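PDB 1EZW: 5,10-methylenetetrahydromethanopterin reductase, which catalyses the reversible, coenzyme F420-dependent reduction of methylenetetrahydromethanopterin to methyltetrahydromethanopterin in the pathway that makes methane from carbon dioxide. Local coordinates for residues F6-L11 with E32-C37; A20-V25 with D331-I336; R90-M95 with D170-M175; A227-F232 with Q321-S326. All blocks are in the same frame, centred on the assembly; numbering follows the deposited sequence. Where two conformers were deposited one is given.

Contact 1. Residues F6-L11 with E32-C37; sequences FGIELL and EYAWIC
F6 begins the pairing of strands 6-10 and 33-36, the first two strands of the TIM barrel, which helix 16-28 joins as a right-handed beta-alpha-beta unit. The axes run 20° apart, so the pairing is parallel with a modest twist. F6 O accepts from E32 N at 2.9 Å, and Y33 N adds a weak bond to the same oxygen. At G7 the strands come nearest, and its CA lies 3.1 Å from Y33 O in a CA-H...O contact. A CB on G7 would crowd Y33 CB, which fits the lack of a side chain on this face, where Y33 and W35 point into the barrel; their polar ends turn elsewhere, Y33 OH to K60 and W35 NE1 to Q321. I8 uses both polar backbone atoms: its N donates to Y33 O, and its O receives W35 N at 2.8 Å in a nearly straight bond (170° at the hydrogen). On the outer face, which helix 16-28 covers, I8 CG2 rests 3.9 Å from A34 CB. This methyl lies between the backbone N and the carbonyl carbon because chi1 of -177° sends CG1 the other way, and the far end of the chain leads away from A34. E9 returns to the inner face, its CA approaching W35 O at 3.3 Å. L10 N then donates to that same W35 O, and on the outer side I36 folds its CD1 back toward L10, to end 3.7 Å from L10 CB. Past the strand, L11 CD1 comes to 4.0 Å from C37 CB.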
loop_
_atom_site.group_PDB
_atom_site.type_symbol
_atom_site.label_atom_id
_atom_site.label_comp_id
_atom_site.label_asym_id
_atom_site.label_seq_id
_atom_site.Cartn_x
_atom_site.Cartn_y
_atom_site.Cartn_z
ATOM N N PHE A 6 15.020 -2.729 -20.639
ATOM C CA PHE A 6 15.760 -1.865 -19.730
ATOM C C PHE A 6 15.389 -2.206 -18.281
ATOM O O PHE A 6 14.218 -2.433 -17.972
ATOM C CB PHE A 6 15.429 -0.403 -20.003
ATOM C CG PHE A 6 16.054 0.105 -21.276
ATOM C CD1 PHE A 6 15.500 -0.239 -22.503
ATOM C CD2 PHE A 6 17.243 0.801 -21.230
ATOM C CE1 PHE A 6 16.150 0.102 -23.692
ATOM C CE2 PHE A 6 17.920 1.154 -22.430
ATOM C CZ PHE A 6 17.362 0.796 -23.637
ATOM N N GLY A 7 16.394 -2.271 -17.440
ATOM C CA GLY A 7 16.165 -2.551 -16.022
ATOM C C GLY A 7 16.762 -1.408 -15.219
ATOM O O GLY A 7 17.515 -0.563 -15.742
ATOM N N ILE A 8 16.435 -1.368 -13.932
ATOM C CA ILE A 8 16.984 -0.358 -13.051
ATOM C C ILE A 8 17.435 -1.099 -11.809
ATOM O O ILE A 8 16.756 -2.027 -11.359
ATOM C CB ILE A 8 15.937 0.743 -12.711
ATOM C CG1 ILE A 8 16.629 1.801 -11.854
ATOM C CG2 ILE A 8 14.700 0.149 -12.032
ATOM C CD1 ILE A 8 15.833 3.047 -11.734
ATOM N N GLU A 9 18.594 -0.715 -11.288
ATOM C CA GLU A 9 19.127 -1.361 -10.087
ATOM C C GLU A 9 19.348 -0.259 -9.085
ATOM O O GLU A 9 20.048 0.714 -9.350
ATOM C CB GLU A 9 20.434 -2.121 -10.419
ATOM C CG GLU A 9 21.229 -2.594 -9.214
ATOM C CD GLU A 9 22.267 -1.583 -8.799
ATOM O OE1 GLU A 9 23.145 -1.230 -9.636
ATOM O OE2 GLU A 9 22.211 -1.122 -7.643
ATOM N N LEU A 10 18.725 -0.412 -7.913
ATOM C CA LEU A 10 18.827 0.590 -6.860
ATOM C C LEU A 10 19.358 -0.054 -5.589
ATOM O O LEU A 10 18.943 -1.168 -5.218
ATOM C CB LEU A 10 17.450 1.211 -6.589
ATOM C CG LEU A 10 16.890 2.087 -7.725
ATOM C CD1 LEU A 10 15.436 2.427 -7.503
ATOM C CD2 LEU A 10 17.713 3.353 -7.843
ATOM N N LEU A 11 20.330 0.623 -4.967
ATOM C CA LEU A 11 20.889 0.169 -3.698
ATOM C C LEU A 11 19.850 0.715 -2.701
ATOM O O LEU A 11 19.494 1.887 -2.734
ATOM C CB LEU A 11 22.225 0.858 -3.403
ATOM C CG LEU A 11 22.929 0.327 -2.156
ATOM C CD1 LEU A 11 23.546 -1.033 -2.506
ATOM C CD2 LEU A 11 24.025 1.297 -1.686
ATOM N N GLU A 32 11.353 -2.489 -17.670
ATOM C CA GLU A 32 10.640 -3.736 -17.423
ATOM C C GLU A 32 11.177 -4.557 -16.250
ATOM O O GLU A 32 10.546 -5.533 -15.828
ATOM C CB GLU A 32 10.608 -4.576 -18.700
ATOM C CG GLU A 32 9.722 -3.936 -19.781
ATOM C CD GLU A 32 9.759 -4.699 -21.097
ATOM O OE1 GLU A 32 9.194 -5.802 -21.175
ATOM O OE2 GLU A 32 10.375 -4.190 -22.051
ATOM N N TYR A 33 12.340 -4.184 -15.744
ATOM C CA TYR A 33 12.903 -4.879 -14.581
ATOM C C TYR A 33 13.396 -3.937 -13.528
ATOM O O TYR A 33 14.008 -2.931 -13.853
ATOM C CB TYR A 33 14.129 -5.727 -14.973
ATOM C CG TYR A 33 13.801 -6.813 -15.953
ATOM C CD1 TYR A 33 13.696 -6.543 -17.327
ATOM C CD2 TYR A 33 13.575 -8.112 -15.514
ATOM C CE1 TYR A 33 13.375 -7.556 -18.235
ATOM C CE2 TYR A 33 13.257 -9.135 -16.400
ATOM C CZ TYR A 33 13.159 -8.839 -17.772
ATOM O OH TYR A 33 12.785 -9.838 -18.644
ATOM N N ALA A 34 13.197 -4.295 -12.246
ATOM C CA ALA A 34 13.747 -3.471 -11.154
ATOM C C ALA A 34 14.430 -4.468 -10.198
ATOM O O ALA A 34 13.788 -5.435 -9.713
ATOM C CB ALA A 34 12.606 -2.688 -10.401
ATOM N N TRP A 35 15.702 -4.208 -9.954
ATOM C CA TRP A 35 16.547 -5.054 -9.127
ATOM C C TRP A 35 16.974 -4.317 -7.887
ATOM O O TRP A 35 17.457 -3.195 -7.962
ATOM C CB TRP A 35 17.818 -5.440 -9.897
ATOM C CG TRP A 35 17.565 -6.171 -11.198
ATOM C CD1 TRP A 35 17.570 -5.646 -12.483
ATOM C CD2 TRP A 35 17.331 -7.575 -11.345
ATOM N NE1 TRP A 35 17.367 -6.647 -13.398
ATOM C CE2 TRP A 35 17.216 -7.843 -12.730
ATOM C CE3 TRP A 35 17.211 -8.641 -10.435
ATOM C CZ2 TRP A 35 16.986 -9.143 -13.239
ATOM C CZ3 TRP A 35 16.984 -9.939 -10.947
ATOM C CH2 TRP A 35 16.874 -10.170 -12.339
ATOM N N ILE A 36 16.829 -4.971 -6.738
ATOM C CA ILE A 36 17.211 -4.331 -5.476
ATOM C C ILE A 36 18.288 -5.195 -4.835
ATOM O O ILE A 36 18.093 -6.393 -4.623
ATOM C CB ILE A 36 15.998 -4.185 -4.515
ATOM C CG1 ILE A 36 15.049 -3.104 -5.066
ATOM C CG2 ILE A 36 16.493 -3.737 -3.121
ATOM C CD1 ILE A 36 15.744 -1.713 -5.083
ATOM N N CYS A 37 19.438 -4.593 -4.547
ATOM C CA CYS A 37 20.564 -5.315 -3.954
ATOM C C CYS A 37 20.246 -5.874 -2.577
ATOM O O CYS A 37 19.369 -5.370 -1.871
ATOM C CB CYS A 37 21.757 -4.381 -3.859
ATOM S SG CYS A 37 21.975 -3.533 -5.400
HETATM O O HOH W 1 12.262 -2.026 -21.147
#

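Contact 2. Residues A20-V25 with D331-I336; sequences AHLIKV and DKEKAI
H21 holds its CG anti to the main-chain nitrogen (chi1 167°), and E333 makes the same choice with an extended chain beyond, so that ring and carboxylate reach across the gap between helices 20-25 and 332-336. H21 NE2 donates to E333 OE2 at 2.7 Å, with 161° at the hydrogen. The oxygen lies close to the imidazole plane, whereas the N-H arrives from above the carboxylate plane. V25 CG2 sits 3.5 Å above one ring face, offset toward the rim. Beneath the polar pair the packing is aliphatic: L22 CD2 meets E333 CB at 3.8 Å, L22 CD1 lies 4.0 Å from K332 CD, and V25 CG1 touches I336 CG2 at 3.8 Å. D331, at the N-cap, caps the second helix, its OD2 accepting from K334 N. A second subunit reinforces the bridge, for its T17 hydrogen-bonds H21 ND1 and its K15 forms a salt bridge with E333 OE1; bonds at both ring nitrogens probably fix the imidazole, and that positive charge would be expected to favour an ionised E333. The helix segments run 16° from parallel, 9.9 Å apart at their axes, as expected of neighbouring helices in the outer layer of a TIM barrel, here where its first and last helices meet.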
loop_
_atom_site.group_PDB
_atom_site.type_symbol
_atom_site.label_atom_id
_atom_site.label_comp_id
_atom_site.label_asym_id
_atom_site.label_seq_id
_atom_site.Cartn_x
_atom_site.Cartn_y
_atom_site.Cartn_z
ATOM N N ALA A 20 10.918 2.984 -3.618
ATOM C CA ALA A 20 9.661 2.565 -4.261
ATOM C C ALA A 20 9.184 3.580 -5.300
ATOM O O ALA A 20 8.761 3.211 -6.390
ATOM C CB ALA A 20 8.570 2.345 -3.177
ATOM N N HIS A 21 9.209 4.879 -4.950
ATOM C CA HIS A 21 8.824 5.929 -5.888
ATOM C C HIS A 21 9.677 5.872 -7.182
ATOM O O HIS A 21 9.108 6.002 -8.287
ATOM C CB HIS A 21 9.045 7.301 -5.200
ATOM C CG HIS A 21 8.986 8.477 -6.142
ATOM N ND1 HIS A 21 7.837 8.857 -6.809
ATOM C CD2 HIS A 21 9.959 9.315 -6.566
ATOM C CE1 HIS A 21 8.110 9.873 -7.599
ATOM N NE2 HIS A 21 9.387 10.173 -7.477
ATOM N N LEU A 22 10.997 5.678 -7.047
ATOM C CA LEU A 22 11.852 5.660 -8.251
ATOM C C LEU A 22 11.537 4.458 -9.114
ATOM O O LEU A 22 11.548 4.535 -10.360
ATOM C CB LEU A 22 13.340 5.700 -7.887
ATOM C CG LEU A 22 13.756 7.066 -7.302
ATOM C CD1 LEU A 22 15.220 6.932 -6.850
ATOM C CD2 LEU A 22 13.588 8.232 -8.316
ATOM N N ILE A 23 11.171 3.360 -8.468
ATOM C CA ILE A 23 10.795 2.182 -9.267
ATOM C C ILE A 23 9.487 2.456 -10.025
ATOM O O ILE A 23 9.347 2.054 -11.192
ATOM C CB ILE A 23 10.678 0.942 -8.371
ATOM C CG1 ILE A 23 12.084 0.568 -7.865
ATOM C CG2 ILE A 23 10.102 -0.252 -9.176
ATOM C CD1 ILE A 23 12.126 -0.622 -6.855
ATOM N N LYS A 24 8.529 3.148 -9.386
ATOM C CA LYS A 24 7.309 3.516 -10.111
ATOM C C LYS A 24 7.664 4.456 -11.295
ATOM O O LYS A 24 7.122 4.275 -12.384
ATOM C CB LYS A 24 6.303 4.186 -9.144
ATOM C CG LYS A 24 5.041 4.787 -9.807
ATOM C CD LYS A 24 4.241 3.698 -10.508
ATOM C CE LYS A 24 2.753 4.105 -10.734
ATOM N NZ LYS A 24 2.569 5.149 -11.723
ATOM N N VAL A 25 8.553 5.430 -11.096
ATOM C CA VAL A 25 8.958 6.318 -12.200
ATOM C C VAL A 25 9.571 5.490 -13.319
ATOM O O VAL A 25 9.196 5.664 -14.493
ATOM C CB VAL A 25 9.889 7.434 -11.748
ATOM C CG1 VAL A 25 10.297 8.326 -12.969
ATOM C CG2 VAL A 25 9.126 8.316 -10.709
ATOM N N ASP A 331 20.476 13.697 -11.180
ATOM C CA ASP A 331 19.149 13.714 -10.515
ATOM C C ASP A 331 18.569 12.371 -10.978
ATOM O O ASP A 331 18.274 12.231 -12.169
ATOM C CB ASP A 331 18.314 14.880 -11.068
ATOM C CG ASP A 331 16.888 14.948 -10.497
ATOM O OD1 ASP A 331 16.425 16.080 -10.182
ATOM O OD2 ASP A 331 16.198 13.918 -10.395
ATOM N N LYS A 332 18.443 11.409 -10.062
ATOM C CA LYS A 332 17.952 10.057 -10.433
ATOM C C LYS A 332 16.608 10.055 -11.129
ATOM O O LYS A 332 16.426 9.370 -12.139
ATOM C CB LYS A 332 17.889 9.095 -9.213
ATOM C CG LYS A 332 19.272 8.692 -8.622
ATOM C CD LYS A 332 19.132 7.565 -7.590
ATOM C CE LYS A 332 20.439 6.801 -7.370
ATOM N NZ LYS A 332 21.564 7.671 -6.931
ATOM N N GLU A 333 15.628 10.778 -10.576
ATOM C CA GLU A 333 14.318 10.799 -11.212
ATOM C C GLU A 333 14.338 11.432 -12.610
ATOM O O GLU A 333 13.758 10.883 -13.559
ATOM C CB GLU A 333 13.299 11.500 -10.285
ATOM C CG GLU A 333 11.948 11.728 -10.921
ATOM C CD GLU A 333 10.918 12.150 -9.885
ATOM O OE1 GLU A 333 9.899 12.742 -10.286
ATOM O OE2 GLU A 333 11.166 11.885 -8.686
ATOM N N LYS A 334 15.002 12.580 -12.766
ATOM C CA LYS A 334 15.063 13.217 -14.092
ATOM C C LYS A 334 15.831 12.314 -15.052
ATOM O O LYS A 334 15.512 12.270 -16.240
ATOM C CB LYS A 334 15.793 14.566 -14.027
ATOM C CG LYS A 334 15.100 15.668 -13.261
ATOM C CD LYS A 334 16.176 16.742 -12.914
ATOM C CE LYS A 334 17.097 17.045 -14.124
ATOM N NZ LYS A 334 18.372 17.740 -13.728
ATOM N N ALA A 335 16.812 11.591 -14.532
ATOM C CA ALA A 335 17.626 10.673 -15.359
ATOM C C ALA A 335 16.770 9.518 -15.881
ATOM O O ALA A 335 16.807 9.135 -17.054
ATOM C CB ALA A 335 18.823 10.157 -14.543
ATOM N N ILE A 336 15.965 8.943 -15.000
ATOM C CA ILE A 336 15.097 7.873 -15.429
ATOM C C ILE A 336 14.148 8.347 -16.526
ATOM O O ILE A 336 13.883 7.636 -17.487
ATOM C CB ILE A 336 14.278 7.330 -14.200
ATOM C CG1 ILE A 336 15.251 6.642 -13.234
ATOM C CG2 ILE A 336 13.144 6.382 -14.671
ATOM C CD1 ILE A 336 14.655 6.352 -11.823
#

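Contact 3. Residues R90-M95 with D170-M175; sequences RAIIGM and DIPFYM
I93 and Y174 lie at the centre of a short parallel pairing, in which I93 N donates to P172 O at 3.0 Å and I93 O receives Y174 N at 2.8 Å. M95 N continues the alternation by donating to Y174 O. The ring of F173 leans toward the neighbouring strand, its CG anti to the main-chain N (chi1 -175°). Its CD1 meets I93 CG2 at 3.8 Å, while CZ meets M95 CB at the same distance of 3.8 Å, and the ring, met obliquely by both, touches two alternate residues of the adjacent strand. Cutting F173 back to an alanine would probably leave I93 CG2 and M95 CB without their aromatic partner and open a gap under helix 127-142. At the start of the pairing, I171 CG2 packs on I93 CG1 at 3.9 Å, and just before it P172 CD lies 3.5 Å from A91 O. A second shell steadies these groups: Q167 donates to A91 O, Y139 OH bonds I171 O, and D225 takes up Y174 OH. The pair belongs to the TIM barrel wall, with I93 and F173 turned out to helix 127-142, I93 and I171 reaching helix 73-86, and Y174 turned in, edge-to-face with W35 of strand 33-36.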
loop_
_atom_site.group_PDB
_atom_site.type_symbol
_atom_site.label_atom_id
_atom_site.label_comp_id
_atom_site.label_asym_id
_atom_site.label_seq_id
_atom_site.Cartn_x
_atom_site.Cartn_y
_atom_site.Cartn_z
ATOM N N ARG A 90 4.959 -10.920 -10.618
ATOM C CA ARG A 90 6.032 -10.115 -11.188
ATOM C C ARG A 90 7.428 -10.361 -10.617
ATOM O O ARG A 90 8.348 -9.611 -10.908
ATOM C CB ARG A 90 5.711 -8.608 -11.047
ATOM C CG ARG A 90 4.576 -8.192 -11.954
ATOM C CD ARG A 90 4.317 -6.710 -11.797
ATOM N NE ARG A 90 3.714 -6.362 -10.505
ATOM C CZ ARG A 90 4.088 -5.301 -9.786
ATOM N NH1 ARG A 90 3.474 -5.036 -8.628
ATOM N NH2 ARG A 90 5.117 -4.556 -10.170
ATOM N N ALA A 91 7.582 -11.388 -9.788
ATOM C CA ALA A 91 8.878 -11.628 -9.207
ATOM C C ALA A 91 9.923 -12.145 -10.187
ATOM O O ALA A 91 9.590 -12.835 -11.150
ATOM C CB ALA A 91 8.758 -12.628 -8.041
ATOM N N ILE A 92 11.159 -11.812 -9.877
ATOM C CA ILE A 92 12.334 -12.322 -10.611
ATOM C C ILE A 92 13.365 -12.668 -9.545
ATOM O O ILE A 92 13.363 -12.116 -8.427
ATOM C CB ILE A 92 12.911 -11.285 -11.609
ATOM C CG1 ILE A 92 13.343 -10.014 -10.870
ATOM C CG2 ILE A 92 11.887 -11.021 -12.707
ATOM C CD1 ILE A 92 13.725 -8.801 -11.779
ATOM N N ILE A 93 14.287 -13.585 -9.857
ATOM C CA ILE A 93 15.315 -13.936 -8.882
ATOM C C ILE A 93 16.695 -13.563 -9.447
ATOM O O ILE A 93 16.967 -13.905 -10.602
ATOM C CB ILE A 93 15.353 -15.473 -8.674
ATOM C CG1 ILE A 93 14.031 -15.963 -8.095
ATOM C CG2 ILE A 93 16.554 -15.840 -7.766
ATOM C CD1 ILE A 93 13.837 -17.496 -8.244
ATOM N N GLY A 94 17.517 -12.868 -8.650
ATOM C CA GLY A 94 18.902 -12.553 -9.001
ATOM C C GLY A 94 19.729 -13.318 -7.963
ATOM O O GLY A 94 19.627 -13.033 -6.788
ATOM N N MET A 95 20.559 -14.288 -8.366
ATOM C CA MET A 95 21.301 -15.072 -7.379
ATOM C C MET A 95 22.793 -15.039 -7.706
ATOM O O MET A 95 23.173 -15.248 -8.841
ATOM C CB MET A 95 20.795 -16.526 -7.454
ATOM C CG MET A 95 21.489 -17.481 -6.498
ATOM S SD MET A 95 21.178 -17.115 -4.755
ATOM C CE MET A 95 19.429 -17.404 -4.677
ATOM N N ASP A 170 7.676 -20.496 -13.608
ATOM C CA ASP A 170 7.897 -19.520 -14.690
ATOM C C ASP A 170 8.684 -18.306 -14.152
ATOM O O ASP A 170 9.100 -17.438 -14.934
ATOM C CB ASP A 170 6.583 -19.029 -15.301
ATOM C CG ASP A 170 5.956 -20.046 -16.231
ATOM O OD1 ASP A 170 4.812 -19.815 -16.677
ATOM O OD2 ASP A 170 6.620 -21.064 -16.521
ATOM N N ILE A 171 8.861 -18.210 -12.822
ATOM C CA ILE A 171 9.672 -17.097 -12.297
ATOM C C ILE A 171 11.068 -17.215 -12.884
ATOM O O ILE A 171 11.684 -18.281 -12.827
ATOM C CB ILE A 171 9.780 -17.157 -10.737
ATOM C CG1 ILE A 171 8.391 -16.925 -10.157
ATOM C CG2 ILE A 171 10.766 -16.086 -10.226
ATOM C CD1 ILE A 171 8.365 -16.920 -8.593
ATOM N N PRO A 172 11.580 -16.138 -13.491
ATOM C CA PRO A 172 12.923 -16.183 -14.088
ATOM C C PRO A 172 14.043 -16.266 -13.086
ATOM O O PRO A 172 14.013 -15.615 -12.050
ATOM C CB PRO A 172 13.023 -14.885 -14.886
ATOM C CG PRO A 172 11.617 -14.381 -15.021
ATOM C CD PRO A 172 10.940 -14.831 -13.709
ATOM N N PHE A 173 15.059 -17.065 -13.419
ATOM C CA PHE A 173 16.207 -17.221 -12.570
ATOM C C PHE A 173 17.411 -16.575 -13.227
ATOM O O PHE A 173 17.886 -17.047 -14.260
ATOM C CB PHE A 173 16.520 -18.722 -12.359
ATOM C CG PHE A 173 17.636 -18.980 -11.389
ATOM C CD1 PHE A 173 17.451 -18.810 -10.001
ATOM C CD2 PHE A 173 18.882 -19.414 -11.848
ATOM C CE1 PHE A 173 18.476 -19.069 -9.094
ATOM C CE2 PHE A 173 19.919 -19.673 -10.939
ATOM C CZ PHE A 173 19.732 -19.507 -9.569
ATOM N N TYR A 174 17.894 -15.481 -12.660
ATOM C CA TYR A 174 19.083 -14.821 -13.199
ATOM C C TYR A 174 20.266 -15.072 -12.281
ATOM O O TYR A 174 20.142 -15.021 -11.064
ATOM C CB TYR A 174 18.862 -13.284 -13.267
ATOM C CG TYR A 174 18.009 -12.819 -14.414
ATOM C CD1 TYR A 174 16.661 -13.176 -14.522
ATOM C CD2 TYR A 174 18.556 -12.009 -15.414
ATOM C CE1 TYR A 174 15.877 -12.745 -15.587
ATOM C CE2 TYR A 174 17.786 -11.566 -16.503
ATOM C CZ TYR A 174 16.440 -11.941 -16.584
ATOM O OH TYR A 174 15.608 -11.583 -17.606
ATOM N N MET A 175 21.439 -15.341 -12.848
ATOM C CA MET A 175 22.610 -15.548 -12.040
ATOM C C MET A 175 23.645 -14.456 -12.197
ATOM O O MET A 175 23.951 -14.062 -13.322
ATOM C CB MET A 175 23.295 -16.841 -12.470
ATOM C CG MET A 175 22.861 -18.016 -11.737
ATOM S SD MET A 175 23.965 -19.411 -12.282
ATOM C CE MET A 175 25.280 -19.100 -11.873
#

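Contact 4. Residues A227-F232 with Q321-S326; sequences AAYTCF and QVVVGS
F232 crosses to segment 321-326 just beyond the paired strands. Its CB lies 3.5 Å from G325 O, the oxygen that also accepts F232 N from above the carbonyl plane. With chi1 at -168° the ring is carried over V324: CG comes 3.8 Å from V324 CG1, and CD2 closes to 3.5 Å from that same methyl. V324 CG2 sits almost exactly over the ring centre, 3.7 Å from the centroid and 6° off the normal, a CH-pi contact. Round the rest of the ring CD1, CE1 and, at the tip, CZ each lie 3.9 Å from V324 CG2, with CE2 also near it. A serine in place of F232 would probably leave both V324 methyls without the ring that covers them and open a gap beside G325. Upstream, A228 turns both its polar backbone atoms to 321-324, its N donating to Q321 O and its O accepting from V323 N, the alternation of adjacent parallel strands in the TIM barrel that the enzyme shares with luciferase-like monooxygenases. On the inner side Y229 and V323 lie alongside, pointing the same way, with V323 CG2 at the ring edge near its plane. Just past strand 227-229, T230 grips V323 O twice: the backbone N donates in the carbonyl plane at 3.1 Å, while OG1 donates at 2.8 Å, tilted 31° from it. G325 passes close under T230 O, where a CB would clash with that oxygen. A water donates to S326 O and, at greater length, to T230 O.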
loop_
_atom_site.group_PDB
_atom_site.type_symbol
_atom_site.label_atom_id
_atom_site.label_comp_id
_atom_site.label_asym_id
_atom_site.label_seq_id
_atom_site.Cartn_x
_atom_site.Cartn_y
_atom_site.Cartn_z
ATOM N N ALA A 227 22.162 -9.577 -19.167
ATOM C CA ALA A 227 21.919 -8.270 -18.549
ATOM C C ALA A 227 23.167 -7.586 -18.091
ATOM O O ALA A 227 23.965 -8.145 -17.318
ATOM C CB ALA A 227 20.958 -8.445 -17.368
ATOM N N ALA A 228 23.374 -6.364 -18.579
ATOM C CA ALA A 228 24.531 -5.607 -18.168
ATOM C C ALA A 228 24.179 -4.756 -16.952
ATOM O O ALA A 228 23.332 -3.880 -17.063
ATOM C CB ALA A 228 24.980 -4.673 -19.323
ATOM N N TYR A 229 24.787 -5.053 -15.811
ATOM C CA TYR A 229 24.567 -4.270 -14.593
ATOM C C TYR A 229 25.595 -3.138 -14.732
ATOM O O TYR A 229 26.774 -3.302 -14.392
ATOM C CB TYR A 229 24.857 -5.151 -13.364
ATOM C CG TYR A 229 23.628 -5.644 -12.597
ATOM C CD1 TYR A 229 22.384 -5.790 -13.219
ATOM C CD2 TYR A 229 23.740 -6.021 -11.263
ATOM C CE1 TYR A 229 21.270 -6.310 -12.509
ATOM C CE2 TYR A 229 22.653 -6.536 -10.554
ATOM C CZ TYR A 229 21.426 -6.679 -11.177
ATOM O OH TYR A 229 20.373 -7.230 -10.468
ATOM N N THR A 230 25.141 -1.983 -15.220
ATOM C CA THR A 230 26.031 -0.853 -15.495
ATOM C C THR A 230 26.160 0.260 -14.477
ATOM O O THR A 230 25.353 0.381 -13.548
ATOM C CB THR A 230 25.603 -0.149 -16.803
ATOM O OG1 THR A 230 24.422 0.651 -16.563
ATOM C CG2 THR A 230 25.278 -1.183 -17.902
ATOM N N CYS A 231 27.234 1.028 -14.628
ATOM C CA CYS A 231 27.424 2.274 -13.898
ATOM C C CYS A 231 26.834 3.175 -14.997
ATOM O O CYS A 231 27.355 3.222 -16.129
ATOM C CB CYS A 231 28.895 2.584 -13.684
ATOM S SG CYS A 231 29.137 4.268 -13.160
ATOM N N PHE A 232 25.757 3.902 -14.698
ATOM C CA PHE A 232 25.082 4.638 -15.759
ATOM C C PHE A 232 24.859 6.075 -15.356
ATOM O O PHE A 232 24.496 6.344 -14.197
ATOM C CB PHE A 232 23.726 3.940 -15.983
ATOM C CG PHE A 232 22.987 4.357 -17.197
ATOM C CD1 PHE A 232 22.994 3.548 -18.329
ATOM C CD2 PHE A 232 22.181 5.486 -17.179
ATOM C CE1 PHE A 232 22.189 3.856 -19.435
ATOM C CE2 PHE A 232 21.374 5.808 -18.280
ATOM C CZ PHE A 232 21.373 5.001 -19.395
ATOM N N GLN A 321 19.591 -6.968 -21.927
ATOM C CA GLN A 321 18.912 -6.161 -20.884
ATOM C C GLN A 321 19.933 -5.149 -20.390
ATOM O O GLN A 321 20.994 -5.516 -19.911
ATOM C CB GLN A 321 18.410 -6.994 -19.661
ATOM C CG GLN A 321 17.792 -6.052 -18.584
ATOM C CD GLN A 321 17.234 -6.748 -17.341
ATOM O OE1 GLN A 321 17.101 -6.099 -16.267
ATOM N NE2 GLN A 321 16.866 -8.030 -17.468
ATOM N N VAL A 322 19.635 -3.860 -20.547
ATOM C CA VAL A 322 20.562 -2.831 -20.085
ATOM C C VAL A 322 20.076 -2.398 -18.694
ATOM O O VAL A 322 18.990 -1.844 -18.585
ATOM C CB VAL A 322 20.547 -1.627 -21.022
ATOM C CG1 VAL A 322 21.452 -0.555 -20.475
ATOM C CG2 VAL A 322 21.075 -2.072 -22.418
ATOM N N VAL A 323 20.857 -2.671 -17.654
ATOM C CA VAL A 323 20.414 -2.294 -16.305
ATOM C C VAL A 323 21.090 -1.009 -15.913
ATOM O O VAL A 323 22.296 -0.946 -15.746
ATOM C CB VAL A 323 20.741 -3.379 -15.247
ATOM C CG1 VAL A 323 20.159 -2.940 -13.882
ATOM C CG2 VAL A 323 20.091 -4.752 -15.676
ATOM N N VAL A 324 20.273 0.016 -15.733
ATOM C CA VAL A 324 20.758 1.326 -15.350
ATOM C C VAL A 324 21.050 1.278 -13.861
ATOM O O VAL A 324 20.132 1.077 -13.061
ATOM C CB VAL A 324 19.652 2.360 -15.636
ATOM C CG1 VAL A 324 20.005 3.712 -15.015
ATOM C CG2 VAL A 324 19.406 2.463 -17.162
ATOM N N GLY A 325 22.305 1.483 -13.492
ATOM C CA GLY A 325 22.711 1.463 -12.097
ATOM C C GLY A 325 23.401 2.741 -11.696
ATOM O O GLY A 325 23.640 3.630 -12.540
ATOM N N SER A 326 23.737 2.815 -10.409
ATOM C CA SER A 326 24.350 3.984 -9.813
ATOM C C SER A 326 25.434 4.598 -10.709
ATOM O O SER A 326 26.314 3.875 -11.188
ATOM C CB SER A 326 24.951 3.587 -8.462
ATOM O OG SER A 326 25.492 4.721 -7.804
HETATM O O HOH W 2 26.670 1.234 -10.672
#

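From the N terminus, contact 1 closes first, returning the chain after helix 16-28 to pair its first two barrel strands. Contact 2 opens from that same helix, before contact 1 has closed, so the two cross; it closes only near the C terminus, on the helix after the last barrel strand. Contacts 3 and 4 both fall within this long span, in series with each other and with contact 1. All three tie strands of one barrel wall, and 6-11 pairs directly with 321-326 between contacts 1 and 4. W35 reaches across the interior to contacts 3 and 4, while I8 CD1 meets I336 CD1 to join wall and outer helices.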